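Uncharacterized protein (Acinetobacter baumannii, PDB 4PAR) cleaves DNA containing 5-hydroxymethylcytosine, acting as a modification-dependent restriction endonuclease that combines a VSR-like nuclease domain with an SRA-like domain. Local coordinates at residues R182-D187 with K308-T313; K21-E26 with H70-E75; D39-F44 with F163-I168; L52-I57 with S88-D93. The protein carries 3 engineered substitutions. All coordinates share one frame; numbering follows the deposited sequence.

Interaction 1 of 4, residues R182-D187 with K308-T313; sequences RISLAD and KSEVQT. Engineered in segment 308-313: S309 (natural residue Cys).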
loop_
_atom_site.group_PDB
_atom_site.type_symbol
_atom_site.label_atom_id
_atom_site.label_comp_id
_atom_site.label_asym_id
_atom_site.label_seq_id
_atom_site.Cartn_x
_atom_site.Cartn_y
_atom_site.Cartn_z
ATOM N N ARG F 182 -27.569 29.034 6.160
ATOM C CA ARG F 182 -26.835 29.145 4.904
ATOM C C ARG F 182 -25.524 28.370 4.872
ATOM O O ARG F 182 -24.974 27.985 5.904
ATOM C CB ARG F 182 -26.551 30.614 4.588
ATOM C CG ARG F 182 -25.773 31.353 5.663
ATOM C CD ARG F 182 -25.401 32.744 5.180
ATOM N NE ARG F 182 -25.231 33.693 6.277
ATOM C CZ ARG F 182 -25.122 35.008 6.112
ATOM N NH1 ARG F 182 -25.166 35.531 4.893
ATOM N NH2 ARG F 182 -24.972 35.802 7.164
ATOM N N ILE F 183 -25.039 28.150 3.655
ATOM C CA ILE F 183 -23.751 27.526 3.410
ATOM C C ILE F 183 -22.931 28.444 2.517
ATOM O O ILE F 183 -23.330 28.754 1.386
ATOM C CB ILE F 183 -23.902 26.145 2.755
ATOM C CG1 ILE F 183 -24.562 25.171 3.733
ATOM C CG2 ILE F 183 -22.550 25.622 2.298
ATOM C CD1 ILE F 183 -24.738 23.778 3.182
ATOM N N SER F 184 -21.787 28.875 3.036
ATOM C CA SER F 184 -20.965 29.887 2.384
ATOM C C SER F 184 -19.547 29.398 2.102
ATOM O O SER F 184 -19.085 28.419 2.684
ATOM C CB SER F 184 -20.913 31.150 3.247
ATOM O OG SER F 184 -19.968 32.078 2.742
ATOM N N LEU F 185 -18.864 30.090 1.201
ATOM C CA LEU F 185 -17.479 29.778 0.883
ATOM C C LEU F 185 -16.559 30.295 1.975
ATOM O O LEU F 185 -15.494 29.730 2.226
ATOM C CB LEU F 185 -17.091 30.376 -0.466
ATOM C CG LEU F 185 -17.805 29.763 -1.669
ATOM C CD1 LEU F 185 -17.339 30.410 -2.958
ATOM C CD2 LEU F 185 -17.563 28.269 -1.706
ATOM N N ALA F 186 -16.976 31.378 2.621
ATOM C CA ALA F 186 -16.214 31.939 3.725
ATOM C C ALA F 186 -16.202 30.970 4.907
ATOM O O ALA F 186 -15.231 30.905 5.660
ATOM C CB ALA F 186 -16.791 33.281 4.137
ATOM N N ASP F 187 -17.284 30.214 5.054
ATOM C CA ASP F 187 -17.404 29.236 6.129
ATOM C C ASP F 187 -16.558 28.003 5.856
ATOM O O ASP F 187 -16.307 27.209 6.762
ATOM C CB ASP F 187 -18.864 28.823 6.323
ATOM C CG ASP F 187 -19.734 29.964 6.798
ATOM O OD1 ASP F 187 -19.460 31.119 6.409
ATOM O OD2 ASP F 187 -20.691 29.707 7.559
ATOM N N LYS F 308 -23.278 32.809 -7.315
ATOM C CA LYS F 308 -23.513 33.016 -5.883
ATOM C C LYS F 308 -22.514 32.267 -5.010
ATOM O O LYS F 308 -22.121 31.146 -5.315
ATOM C CB LYS F 308 -24.947 32.613 -5.503
ATOM C CG LYS F 308 -26.002 33.699 -5.775
ATOM C CD LYS F 308 -27.410 33.291 -5.329
ATOM C CE LYS F 308 -27.567 33.292 -3.807
ATOM N NZ LYS F 308 -27.526 34.657 -3.201
ATOM N N SER F 309 -22.083 32.917 -3.933
ATOM C CA SER F 309 -21.153 32.312 -2.987
ATOM C C SER F 309 -21.840 31.742 -1.742
ATOM O O SER F 309 -21.179 31.191 -0.859
ATOM C CB SER F 309 -20.093 33.335 -2.573
ATOM O OG SER F 309 -19.351 33.776 -3.699
ATOM N N GLU F 310 -23.159 31.888 -1.666
ATOM C CA GLU F 310 -23.915 31.430 -0.502
ATOM C C GLU F 310 -25.229 30.779 -0.917
ATOM O O GLU F 310 -25.892 31.250 -1.842
ATOM C CB GLU F 310 -24.194 32.598 0.449
ATOM C CG GLU F 310 -22.944 33.313 0.944
ATOM C CD GLU F 310 -23.260 34.501 1.828
ATOM O OE1 GLU F 310 -24.425 34.952 1.823
ATOM O OE2 GLU F 310 -22.345 34.983 2.528
ATOM N N VAL F 311 -25.609 29.697 -0.240
ATOM C CA VAL F 311 -26.902 29.069 -0.522
ATOM C C VAL F 311 -27.689 28.772 0.755
ATOM O O VAL F 311 -27.159 28.210 1.709
ATOM C CB VAL F 311 -26.743 27.761 -1.334
ATOM C CG1 VAL F 311 -26.361 28.069 -2.771
ATOM C CG2 VAL F 311 -25.720 26.840 -0.691
ATOM N N GLN F 312 -28.961 29.157 0.765
ATOM C CA GLN F 312 -29.816 28.923 1.923
ATOM C C GLN F 312 -30.127 27.433 2.076
ATOM O O GLN F 312 -30.170 26.697 1.092
ATOM C CB GLN F 312 -31.107 29.742 1.811
ATOM C CG GLN F 312 -31.812 29.640 0.463
ATOM C CD GLN F 312 -33.015 30.564 0.359
ATOM O OE1 GLN F 312 -33.280 31.364 1.258
ATOM N NE2 GLN F 312 -33.753 30.454 -0.742
ATOM N N THR F 313 -30.319 26.990 3.316
ATOM C CA THR F 313 -30.614 25.586 3.588
ATOM C C THR F 313 -32.088 25.373 3.923
ATOM O O THR F 313 -32.847 26.333 4.043
ATOM C CB THR F 313 -29.757 25.056 4.748
ATOM O OG1 THR F 313 -30.118 25.736 5.956
ATOM C CG2 THR F 313 -28.284 25.292 4.466
#

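Interaction 2 of 4, residues K21-E26 with H70-E75; sequences KNKRYE and HIEVDE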
loop_
_atom_site.group_PDB
_atom_site.type_symbol
_atom_site.label_atom_id
_atom_site.label_comp_id
_atom_site.label_asym_id
_atom_site.label_seq_id
_atom_site.Cartn_x
_atom_site.Cartn_y
_atom_site.Cartn_z
ATOM N N LYS F 21 7.430 15.770 6.423
ATOM C CA LYS F 21 7.874 17.113 6.046
ATOM C C LYS F 21 8.215 17.252 4.569
ATOM O O LYS F 21 8.929 16.425 4.005
ATOM C CB LYS F 21 9.092 17.518 6.880
ATOM C CG LYS F 21 8.792 17.767 8.348
ATOM C CD LYS F 21 10.074 17.814 9.172
ATOM C CE LYS F 21 11.042 18.861 8.642
ATOM N NZ LYS F 21 10.465 20.234 8.687
ATOM N N ASN F 22 7.688 18.299 3.945
ATOM C CA ASN F 22 8.080 18.657 2.589
ATOM C C ASN F 22 9.377 19.454 2.583
ATOM O O ASN F 22 10.261 19.231 1.758
ATOM C CB ASN F 22 6.970 19.448 1.909
ATOM C CG ASN F 22 5.745 18.609 1.653
ATOM O OD1 ASN F 22 5.850 17.412 1.385
ATOM N ND2 ASN F 22 4.573 19.227 1.739
ATOM N N LYS F 23 9.478 20.381 3.528
ATOM C CA LYS F 23 10.625 21.266 3.628
ATOM C C LYS F 23 11.360 21.084 4.951
ATOM O O LYS F 23 10.774 20.664 5.945
ATOM C CB LYS F 23 10.181 22.721 3.462
ATOM C CG LYS F 23 10.056 23.148 2.016
ATOM C CD LYS F 23 9.369 24.489 1.886
ATOM C CE LYS F 23 7.863 24.321 1.844
ATOM N NZ LYS F 23 7.155 25.619 1.639
ATOM N N ARG F 24 12.645 21.420 4.947
ATOM C CA ARG F 24 13.528 21.214 6.092
ATOM C C ARG F 24 13.153 22.039 7.326
ATOM O O ARG F 24 13.176 21.534 8.449
ATOM C CB ARG F 24 14.966 21.530 5.677
ATOM C CG ARG F 24 15.980 21.471 6.796
ATOM C CD ARG F 24 17.371 21.332 6.231
ATOM N NE ARG F 24 18.362 22.026 7.046
ATOM C CZ ARG F 24 19.064 21.453 8.016
ATOM N NH1 ARG F 24 18.881 20.167 8.295
ATOM N NH2 ARG F 24 19.949 22.165 8.705
ATOM N N TYR F 25 12.822 23.307 7.115
ATOM C CA TYR F 25 12.480 24.210 8.210
ATOM C C TYR F 25 10.974 24.327 8.456
ATOM O O TYR F 25 10.539 25.171 9.242
ATOM C CB TYR F 25 13.081 25.590 7.954
ATOM C CG TYR F 25 14.562 25.652 8.258
ATOM C CD1 TYR F 25 15.465 24.855 7.567
ATOM C CD2 TYR F 25 15.054 26.500 9.237
ATOM C CE1 TYR F 25 16.817 24.899 7.844
ATOM C CE2 TYR F 25 16.408 26.552 9.520
ATOM C CZ TYR F 25 17.284 25.749 8.820
ATOM O OH TYR F 25 18.632 25.798 9.096
ATOM N N GLU F 26 10.187 23.503 7.766
ATOM C CA GLU F 26 8.723 23.571 7.834
ATOM C C GLU F 26 8.150 23.315 9.239
ATOM O O GLU F 26 7.452 24.164 9.803
ATOM C CB GLU F 26 8.121 22.572 6.842
ATOM C CG GLU F 26 6.603 22.542 6.811
ATOM C CD GLU F 26 6.055 21.234 6.263
ATOM O OE1 GLU F 26 6.865 20.374 5.839
ATOM O OE2 GLU F 26 4.810 21.067 6.265
ATOM N N HIS F 70 -2.271 32.400 4.495
ATOM C CA HIS F 70 -1.296 31.338 4.337
ATOM C C HIS F 70 0.058 31.756 4.865
ATOM O O HIS F 70 0.377 32.941 4.957
ATOM C CB HIS F 70 -1.153 30.923 2.881
ATOM C CG HIS F 70 -2.392 30.329 2.296
ATOM N ND1 HIS F 70 -2.556 28.973 2.135
ATOM C CD2 HIS F 70 -3.515 30.910 1.810
ATOM C CE1 HIS F 70 -3.733 28.738 1.579
ATOM N NE2 HIS F 70 -4.336 29.896 1.377
ATOM N N ILE F 71 0.841 30.752 5.225
ATOM C CA ILE F 71 2.213 30.933 5.631
ATOM C C ILE F 71 3.059 29.914 4.886
ATOM O O ILE F 71 2.778 28.703 4.902
ATOM C CB ILE F 71 2.381 30.783 7.143
ATOM C CG1 ILE F 71 1.669 31.933 7.854
ATOM C CG2 ILE F 71 3.850 30.771 7.510
ATOM C CD1 ILE F 71 0.983 31.529 9.126
ATOM N N GLU F 72 4.078 30.432 4.214
ATOM C CA GLU F 72 5.007 29.633 3.435
ATOM C C GLU F 72 6.433 29.816 3.946
ATOM O O GLU F 72 6.912 30.946 4.088
ATOM C CB GLU F 72 4.926 30.026 1.962
ATOM C CG GLU F 72 5.905 29.299 1.072
ATOM C CD GLU F 72 5.900 29.827 -0.345
ATOM O OE1 GLU F 72 6.035 31.055 -0.526
ATOM O OE2 GLU F 72 5.756 29.011 -1.279
ATOM N N VAL F 73 7.102 28.706 4.232
ATOM C CA VAL F 73 8.526 28.743 4.513
ATOM C C VAL F 73 9.313 28.842 3.205
ATOM O O VAL F 73 9.140 28.010 2.305
ATOM C CB VAL F 73 8.980 27.493 5.295
ATOM C CG1 VAL F 73 10.495 27.407 5.314
ATOM C CG2 VAL F 73 8.401 27.512 6.709
ATOM N N ASP F 74 10.147 29.876 3.086
ATOM C CA ASP F 74 11.042 30.017 1.940
ATOM C C ASP F 74 12.440 29.553 2.303
ATOM O O ASP F 74 13.099 30.116 3.177
ATOM C CB ASP F 74 11.103 31.465 1.426
ATOM C CG ASP F 74 11.928 31.603 0.124
ATOM O OD1 ASP F 74 12.598 30.626 -0.286
ATOM O OD2 ASP F 74 11.909 32.694 -0.490
ATOM N N GLU F 75 12.825 28.469 1.660
ATOM C CA GLU F 75 14.179 28.022 1.555
ATOM C C GLU F 75 14.546 28.122 0.100
ATOM O O GLU F 75 15.584 28.626 -0.258
ATOM C CB GLU F 75 14.260 26.575 1.960
ATOM C CG GLU F 75 13.360 26.224 3.114
ATOM C CD GLU F 75 13.516 24.787 3.526
ATOM O OE1 GLU F 75 14.218 24.057 2.821
ATOM O OE2 GLU F 75 12.942 24.382 4.541
#

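Interaction 3 of 4, residues D39-F44 with F163-I168; sequences DFTLKF and FKEWNI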
loop_
_atom_site.group_PDB
_atom_site.type_symbol
_atom_site.label_atom_id
_atom_site.label_comp_id
_atom_site.label_asym_id
_atom_site.label_seq_id
_atom_site.Cartn_x
_atom_site.Cartn_y
_atom_site.Cartn_z
ATOM N N ASP F 39 -4.282 29.915 19.822
ATOM C CA ASP F 39 -5.722 30.150 19.779
ATOM C C ASP F 39 -6.354 29.069 18.915
ATOM O O ASP F 39 -6.155 29.041 17.700
ATOM C CB ASP F 39 -6.048 31.536 19.218
ATOM C CG ASP F 39 -7.542 31.855 19.250
ATOM O OD1 ASP F 39 -8.364 30.941 19.480
ATOM O OD2 ASP F 39 -7.895 33.034 19.037
ATOM N N PHE F 40 -7.117 28.178 19.538
ATOM C CA PHE F 40 -7.692 27.059 18.805
ATOM C C PHE F 40 -9.132 27.296 18.359
ATOM O O PHE F 40 -9.771 26.410 17.796
ATOM C CB PHE F 40 -7.560 25.788 19.634
ATOM C CG PHE F 40 -6.140 25.329 19.764
ATOM C CD1 PHE F 40 -5.345 25.778 20.805
ATOM C CD2 PHE F 40 -5.580 24.497 18.809
ATOM C CE1 PHE F 40 -4.029 25.377 20.912
ATOM C CE2 PHE F 40 -4.266 24.093 18.910
ATOM C CZ PHE F 40 -3.489 24.535 19.963
ATOM N N THR F 41 -9.638 28.502 18.588
ATOM C CA THR F 41 -10.853 28.920 17.903
ATOM C C THR F 41 -10.515 29.131 16.425
ATOM O O THR F 41 -11.404 29.272 15.584
ATOM C CB THR F 41 -11.451 30.209 18.498
ATOM O OG1 THR F 41 -10.542 31.299 18.304
ATOM C CG2 THR F 41 -11.724 30.034 19.985
ATOM N N LEU F 42 -9.218 29.143 16.128
ATOM C CA LEU F 42 -8.720 29.269 14.764
ATOM C C LEU F 42 -8.397 27.909 14.156
ATOM O O LEU F 42 -7.459 27.243 14.581
ATOM C CB LEU F 42 -7.469 30.146 14.734
ATOM C CG LEU F 42 -7.629 31.635 14.433
ATOM C CD1 LEU F 42 -8.729 32.257 15.275
ATOM C CD2 LEU F 42 -6.307 32.339 14.675
ATOM N N LYS F 43 -9.167 27.499 13.156
ATOM C CA LYS F 43 -8.869 26.257 12.458
ATOM C C LYS F 43 -7.640 26.473 11.593
ATOM O O LYS F 43 -7.435 27.568 11.070
ATOM C CB LYS F 43 -10.061 25.796 11.610
ATOM C CG LYS F 43 -9.850 24.460 10.912
ATOM C CD LYS F 43 -11.097 23.998 10.171
ATOM C CE LYS F 43 -10.841 22.696 9.423
ATOM N NZ LYS F 43 -12.050 22.196 8.707
ATOM N N PHE F 44 -6.812 25.442 11.461
ATOM C CA PHE F 44 -5.637 25.537 10.600
ATOM C C PHE F 44 -5.390 24.236 9.846
ATOM O O PHE F 44 -5.804 23.159 10.284
ATOM C CB PHE F 44 -4.398 25.928 11.409
ATOM C CG PHE F 44 -3.955 24.884 12.396
ATOM C CD1 PHE F 44 -3.110 23.855 12.011
ATOM C CD2 PHE F 44 -4.363 24.946 13.711
ATOM C CE1 PHE F 44 -2.705 22.906 12.910
ATOM C CE2 PHE F 44 -3.957 23.993 14.616
ATOM C CZ PHE F 44 -3.127 22.974 14.216
ATOM N N PHE F 163 -17.030 36.636 12.319
ATOM C CA PHE F 163 -16.183 35.534 12.777
ATOM C C PHE F 163 -16.975 34.408 13.429
ATOM O O PHE F 163 -17.765 34.636 14.347
ATOM C CB PHE F 163 -15.122 36.044 13.755
ATOM C CG PHE F 163 -14.262 34.957 14.342
ATOM C CD1 PHE F 163 -13.194 34.438 13.630
ATOM C CD2 PHE F 163 -14.518 34.460 15.611
ATOM C CE1 PHE F 163 -12.398 33.441 14.168
ATOM C CE2 PHE F 163 -13.725 33.463 16.155
ATOM C CZ PHE F 163 -12.665 32.953 15.432
ATOM N N LYS F 164 -16.743 33.191 12.951
ATOM C CA LYS F 164 -17.394 32.002 13.485
ATOM C C LYS F 164 -16.356 31.072 14.097
ATOM O O LYS F 164 -15.520 30.511 13.386
ATOM C CB LYS F 164 -18.179 31.283 12.383
ATOM C CG LYS F 164 -19.468 31.995 11.975
ATOM C CD LYS F 164 -20.009 31.488 10.644
ATOM C CE LYS F 164 -19.276 32.127 9.473
ATOM N NZ LYS F 164 -19.467 33.606 9.441
ATOM N N GLU F 165 -16.405 30.908 15.417
ATOM C CA GLU F 165 -15.391 30.118 16.105
ATOM C C GLU F 165 -15.466 28.658 15.679
ATOM O O GLU F 165 -16.504 28.176 15.228
ATOM C CB GLU F 165 -15.528 30.244 17.623
ATOM C CG GLU F 165 -16.791 29.656 18.209
ATOM C CD GLU F 165 -16.831 29.795 19.719
ATOM O OE1 GLU F 165 -15.832 30.278 20.296
ATOM O OE2 GLU F 165 -17.858 29.426 20.328
ATOM N N TRP F 166 -14.348 27.963 15.819
ATOM C CA TRP F 166 -14.196 26.626 15.273
ATOM C C TRP F 166 -14.657 25.539 16.243
ATOM O O TRP F 166 -14.292 25.550 17.420
ATOM C CB TRP F 166 -12.735 26.419 14.884
ATOM C CG TRP F 166 -12.396 25.060 14.389
ATOM C CD1 TRP F 166 -13.157 24.252 13.598
ATOM C CD2 TRP F 166 -11.187 24.342 14.655
ATOM N NE1 TRP F 166 -12.495 23.071 13.353
ATOM C CE2 TRP F 166 -11.283 23.104 13.994
ATOM C CE3 TRP F 166 -10.034 24.629 15.388
ATOM C CZ2 TRP F 166 -10.268 22.157 14.043
ATOM C CZ3 TRP F 166 -9.030 23.691 15.434
ATOM C CH2 TRP F 166 -9.152 22.468 14.767
ATOM N N ASN F 167 -15.471 24.610 15.745
ATOM C CA ASN F 167 -15.886 23.449 16.529
ATOM C C ASN F 167 -15.863 22.148 15.725
ATOM O O ASN F 167 -16.538 22.031 14.704
ATOM C CB ASN F 167 -17.285 23.665 17.103
ATOM C CG ASN F 167 -17.701 22.552 18.045
ATOM O OD1 ASN F 167 -16.863 21.925 18.696
ATOM N ND2 ASN F 167 -19.000 22.294 18.116
ATOM N N ILE F 168 -15.100 21.167 16.204
ATOM C CA ILE F 168 -14.979 19.876 15.527
ATOM C C ILE F 168 -16.304 19.128 15.454
ATOM O O ILE F 168 -16.716 18.673 14.386
ATOM C CB ILE F 168 -13.953 18.964 16.228
ATOM C CG1 ILE F 168 -12.532 19.453 15.969
ATOM C CG2 ILE F 168 -14.081 17.538 15.719
ATOM C CD1 ILE F 168 -12.091 19.263 14.534
#

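Interaction 4 of 4, residues L52-I57 with S88-D93; sequences LSNKKI and SLNQID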
loop_
_atom_site.group_PDB
_atom_site.type_symbol
_atom_site.label_atom_id
_atom_site.label_comp_id
_atom_site.label_asym_id
_atom_site.label_seq_id
_atom_site.Cartn_x
_atom_site.Cartn_y
_atom_site.Cartn_z
ATOM N N LEU F 52 -2.735 27.597 -8.582
ATOM C CA LEU F 52 -2.195 28.863 -9.058
ATOM C C LEU F 52 -2.919 29.347 -10.300
ATOM O O LEU F 52 -3.849 28.705 -10.793
ATOM C CB LEU F 52 -0.708 28.737 -9.377
ATOM C CG LEU F 52 0.258 28.160 -8.353
ATOM C CD1 LEU F 52 1.652 28.179 -8.949
ATOM C CD2 LEU F 52 0.210 28.959 -7.069
ATOM N N SER F 53 -2.457 30.476 -10.823
ATOM C CA SER F 53 -3.052 31.079 -12.010
ATOM C C SER F 53 -2.997 30.181 -13.225
ATOM O O SER F 53 -3.890 30.228 -14.056
ATOM C CB SER F 53 -2.356 32.390 -12.343
ATOM O OG SER F 53 -2.488 33.316 -11.274
ATOM N N ASN F 54 -1.978 29.335 -13.306
ATOM C CA ASN F 54 -1.613 28.716 -14.580
ATOM C C ASN F 54 -2.171 27.368 -15.001
ATOM O O ASN F 54 -2.019 27.015 -16.164
ATOM C CB ASN F 54 -0.096 28.587 -14.645
ATOM C CG ASN F 54 0.510 28.389 -13.290
ATOM O OD1 ASN F 54 -0.166 27.994 -12.326
ATOM N ND2 ASN F 54 1.792 28.644 -13.201
ATOM N N LYS F 55 -2.901 26.705 -14.099
ATOM C CA LYS F 55 -3.161 25.255 -14.058
ATOM C C LYS F 55 -2.197 24.448 -13.186
ATOM O O LYS F 55 -2.386 23.255 -13.009
ATOM C CB LYS F 55 -3.105 24.568 -15.427
ATOM C CG LYS F 55 -1.683 24.156 -15.861
ATOM C CD LYS F 55 -1.694 23.400 -17.169
ATOM C CE LYS F 55 -0.270 23.124 -17.705
ATOM N NZ LYS F 55 0.408 24.257 -18.407
ATOM N N LYS F 56 -1.135 25.059 -12.666
ATOM C CA LYS F 56 -0.186 24.290 -11.869
ATOM C C LYS F 56 -0.686 24.135 -10.437
ATOM O O LYS F 56 -1.381 25.009 -9.916
ATOM C CB LYS F 56 1.218 24.937 -11.866
ATOM C CG LYS F 56 1.978 24.781 -13.183
ATOM C CD LYS F 56 3.339 25.477 -13.136
ATOM C CE LYS F 56 4.175 24.976 -11.974
ATOM N NZ LYS F 56 5.502 25.643 -11.921
ATOM N N ILE F 57 -0.342 23.019 -9.797
ATOM C CA ILE F 57 -0.776 22.780 -8.417
ATOM C C ILE F 57 0.352 23.070 -7.435
ATOM O O ILE F 57 1.452 22.535 -7.557
ATOM C CB ILE F 57 -1.268 21.339 -8.212
ATOM C CG1 ILE F 57 -2.296 20.970 -9.285
ATOM C CG2 ILE F 57 -1.862 21.167 -6.813
ATOM C CD1 ILE F 57 -2.755 19.538 -9.217
ATOM N N SER F 88 9.696 28.019 -8.099
ATOM C CA SER F 88 9.414 28.930 -9.203
ATOM C C SER F 88 8.802 30.238 -8.715
ATOM O O SER F 88 8.339 30.335 -7.579
ATOM C CB SER F 88 8.479 28.266 -10.214
ATOM O OG SER F 88 8.146 29.164 -11.258
ATOM N N LEU F 89 8.806 31.247 -9.576
ATOM C CA LEU F 89 8.193 32.521 -9.236
ATOM C C LEU F 89 6.834 32.647 -9.915
ATOM O O LEU F 89 6.648 32.208 -11.051
ATOM C CB LEU F 89 9.101 33.686 -9.627
ATOM C CG LEU F 89 8.721 35.049 -9.041
ATOM C CD1 LEU F 89 8.673 34.996 -7.517
ATOM C CD2 LEU F 89 9.694 36.119 -9.512
ATOM N N ASN F 90 5.889 33.251 -9.203
ATOM C CA ASN F 90 4.501 33.337 -9.641
ATOM C C ASN F 90 3.884 34.654 -9.183
ATOM O O ASN F 90 4.607 35.580 -8.815
ATOM C CB ASN F 90 3.687 32.152 -9.114
ATOM C CG ASN F 90 4.267 30.813 -9.537
ATOM O OD1 ASN F 90 4.367 30.511 -10.729
ATOM N ND2 ASN F 90 4.650 30.000 -8.557
ATOM N N GLN F 91 2.559 34.748 -9.243
ATOM C CA GLN F 91 1.848 35.941 -8.783
ATOM C C GLN F 91 2.228 36.268 -7.344
ATOM O O GLN F 91 2.531 35.371 -6.555
ATOM C CB GLN F 91 0.330 35.754 -8.898
ATOM C CG GLN F 91 -0.196 35.741 -10.326
ATOM C CD GLN F 91 0.065 37.053 -11.046
ATOM O OE1 GLN F 91 0.857 37.112 -11.989
ATOM N NE2 GLN F 91 -0.599 38.115 -10.600
ATOM N N ILE F 92 2.232 37.561 -7.026
ATOM C CA ILE F 92 2.759 38.069 -5.760
ATOM C C ILE F 92 2.139 37.385 -4.532
ATOM O O ILE F 92 2.828 37.111 -3.546
ATOM C CB ILE F 92 2.565 39.614 -5.674
ATOM C CG1 ILE F 92 3.154 40.182 -4.379
ATOM C CG2 ILE F 92 1.097 40.005 -5.842
ATOM C CD1 ILE F 92 3.131 41.699 -4.317
ATOM N N ASP F 93 0.847 37.083 -4.616
ATOM C CA ASP F 93 0.104 36.471 -3.517
ATOM C C ASP F 93 0.033 34.941 -3.605
ATOM O O ASP F 93 -0.740 34.309 -2.886
ATOM C CB ASP F 93 -1.302 37.069 -3.432
ATOM C CG ASP F 93 -1.437 38.063 -2.285
ATOM O OD1 ASP F 93 -0.936 37.763 -1.178
ATOM O OD2 ASP F 93 -2.029 39.144 -2.492
#

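Interaction 1 of 4, residues R182-D187 with K308-T313
R182, I183 and S184 pair antiparallel with Q312, V311 and E310, joining strand 182-184 to the end of strand 302-312. I183 and V311 form the hydrogen-bonded pair: I183 N gives to V311 O (2.9 Å) and V311 N gives to I183 O (3.0 Å). Past the strand, L185 N still reaches S309 O, where S309 is an engineered residue. The R182 side chain can be followed outward. R182 CB lies 3.8 Å from V311 O. With chi1 at 58°, R182 CG is tucked close to both backbone neighbours of CA, and the chain runs extended beside E310. R182 CD passes 4.1 Å from E310 OE1. R182 NH1 ends in a salt bridge to that same E310 OE1 at 3.2 Å. Its hydrogen bond is weak, with the guanidinium and carboxylate planes 76° apart. E310 CG also packs on S184 OG (3.7 Å), which accepts from A186 N in an ST turn. T313 CG2, just past the strand, touches I183 CG1. V311 rests on F287 and L290 of strand 283-295 in the SRA-like sheet. T313 OG1 is hydrogen-bonded to Y177 O of helix 174-180.

Interaction 2 of 4, residues K21-E26 with H70-E75
E75 reaches back from the end of strand 69-74 to the start of helix 26-37, within the VSR-like nuclease domain of the PD-(D/E)XK clan. E75 OE2 accepts from Y25 N at 2.8 Å in a nearly straight bond (174°). Y25 is at the N-cap position, so a carboxylate from just past the strand holds the backbone N of the residue before the helix. R24 N is also near OE2, but its angle is too poor for a bond. The K23 side chain runs across E75 and meets E72 at about a right angle. K23 CB packs 3.4 Å from E75 OE2, and the chain then bends at chi3 (-86°). This brings K23 NZ in the carbonyl plane onto a lone pair of V73 O, at 3.2 Å. V73 CG1 meets Y25 CB at 4.1 Å.

Further out, K23 NZ has a salt bridge to D61 and a cation-pi contact with Y97, while D61 OD2 also accepts from V73 N. The hydroxyl of Y97 bonds to E75 N. R24 turns outward to D11 of the second subunit. Within 21-26, K21 NZ bonds to K23 O at 2.8 Å. E26 OE1 binds the turn from the helix side, accepting from N22 N at 2.9 Å.

Interaction 3 of 4, residues D39-F44 with F163-I168
K43 lies across one face of the W166 indole, where the loop between helix 26-37 and strand 45-51 of the nuclease fold meets the segment after helix 136-159. The tight part is this CH-pi contact. K43 CB sits 3.6 Å from the centroid of the W166 five-membered ring, only 14° off its normal. With CG anti to the backbone N (chi1 -177°), the extended K43 chain continues over the indole. K43 CG passes 3.7 Å from W166 CE2, and K43 CD comes within 3.6 Å of W166 NE1. F40 O lies at the indole edge, near the ring plane. T41 O takes a weak bond from W166 N (3.2 Å). Y12 of helix 7-16 meets the indole as well.

The other end is looser, and E165 there is exposed while L42 is buried. F163 CZ touches L42 CD1 at 4.0 Å and T41 OG1 at 3.9 Å, with the side chains crossing at about right angles. E165 only brushes T41 CG2 with OE1, at 4.1 Å. D39 carries a salt bridge to K154 of helix 136-159. It also closes an Asx turn: D39 OD1 accepts from T41 N at 2.9 Å, on its anti side and 29° out of the carboxylate plane.

Interaction 4 of 4, residues L52-I57 with S88-D93
The turn of a beta hairpin, between strands 45-51 and 57-64 of the nuclease sheet, lays L52 and S53 against N90 and Q91 of the loop between strands 85-87 and 97-99. No hydrogen bond crosses the contact. The L52 methyl CD1 meets the amide of N90, 3.5 Å from ND2 and 3.8 Å from CG, with the side chains at about a right angle. That ND2 bonds to P95 O in its own loop. S53 OG packs on Q91 CG at 3.5 Å and has its hydrogen bond to E94. The N54 and N90 amides are turned 79° apart, and N54 ND2 stays 4.0 Å from N90 OD1. K56 passes NZ 4.3 Å from S88 CB on its way to a salt bridge with E86.

The turn holds its own shape. L52 N bonds to K56 O (3.2 Å), and N54 OD1 accepts from K56 N at 3.1 Å, with the donor well above the carbonyl plane. Such a side-chain closure is an Asx turn, here built into the connection of a beta hairpin.

In the fold
From the N terminus, the loop at 21-26 meets strand 69-74 in interaction 2, closing a loop that holds helix 26-37 and two strands. The next loop, 39-44, begins interaction 3 before interaction 2 has closed, so the two cross. Interaction 4 starts at 52-57, also crosses interaction 2, and lies wholly within the span of interaction 3. Interaction 3 closes at 163-168, tying the nuclease domain to the segment leading toward the SRA-like domain. Interaction 1 follows in series and closes 182-187 against 308-313, across most of the SRA-like domain. Interactions 1 and 3 touch where D187 meets K164, while the centres of interactions 1 and 2 are about 32 Å apart.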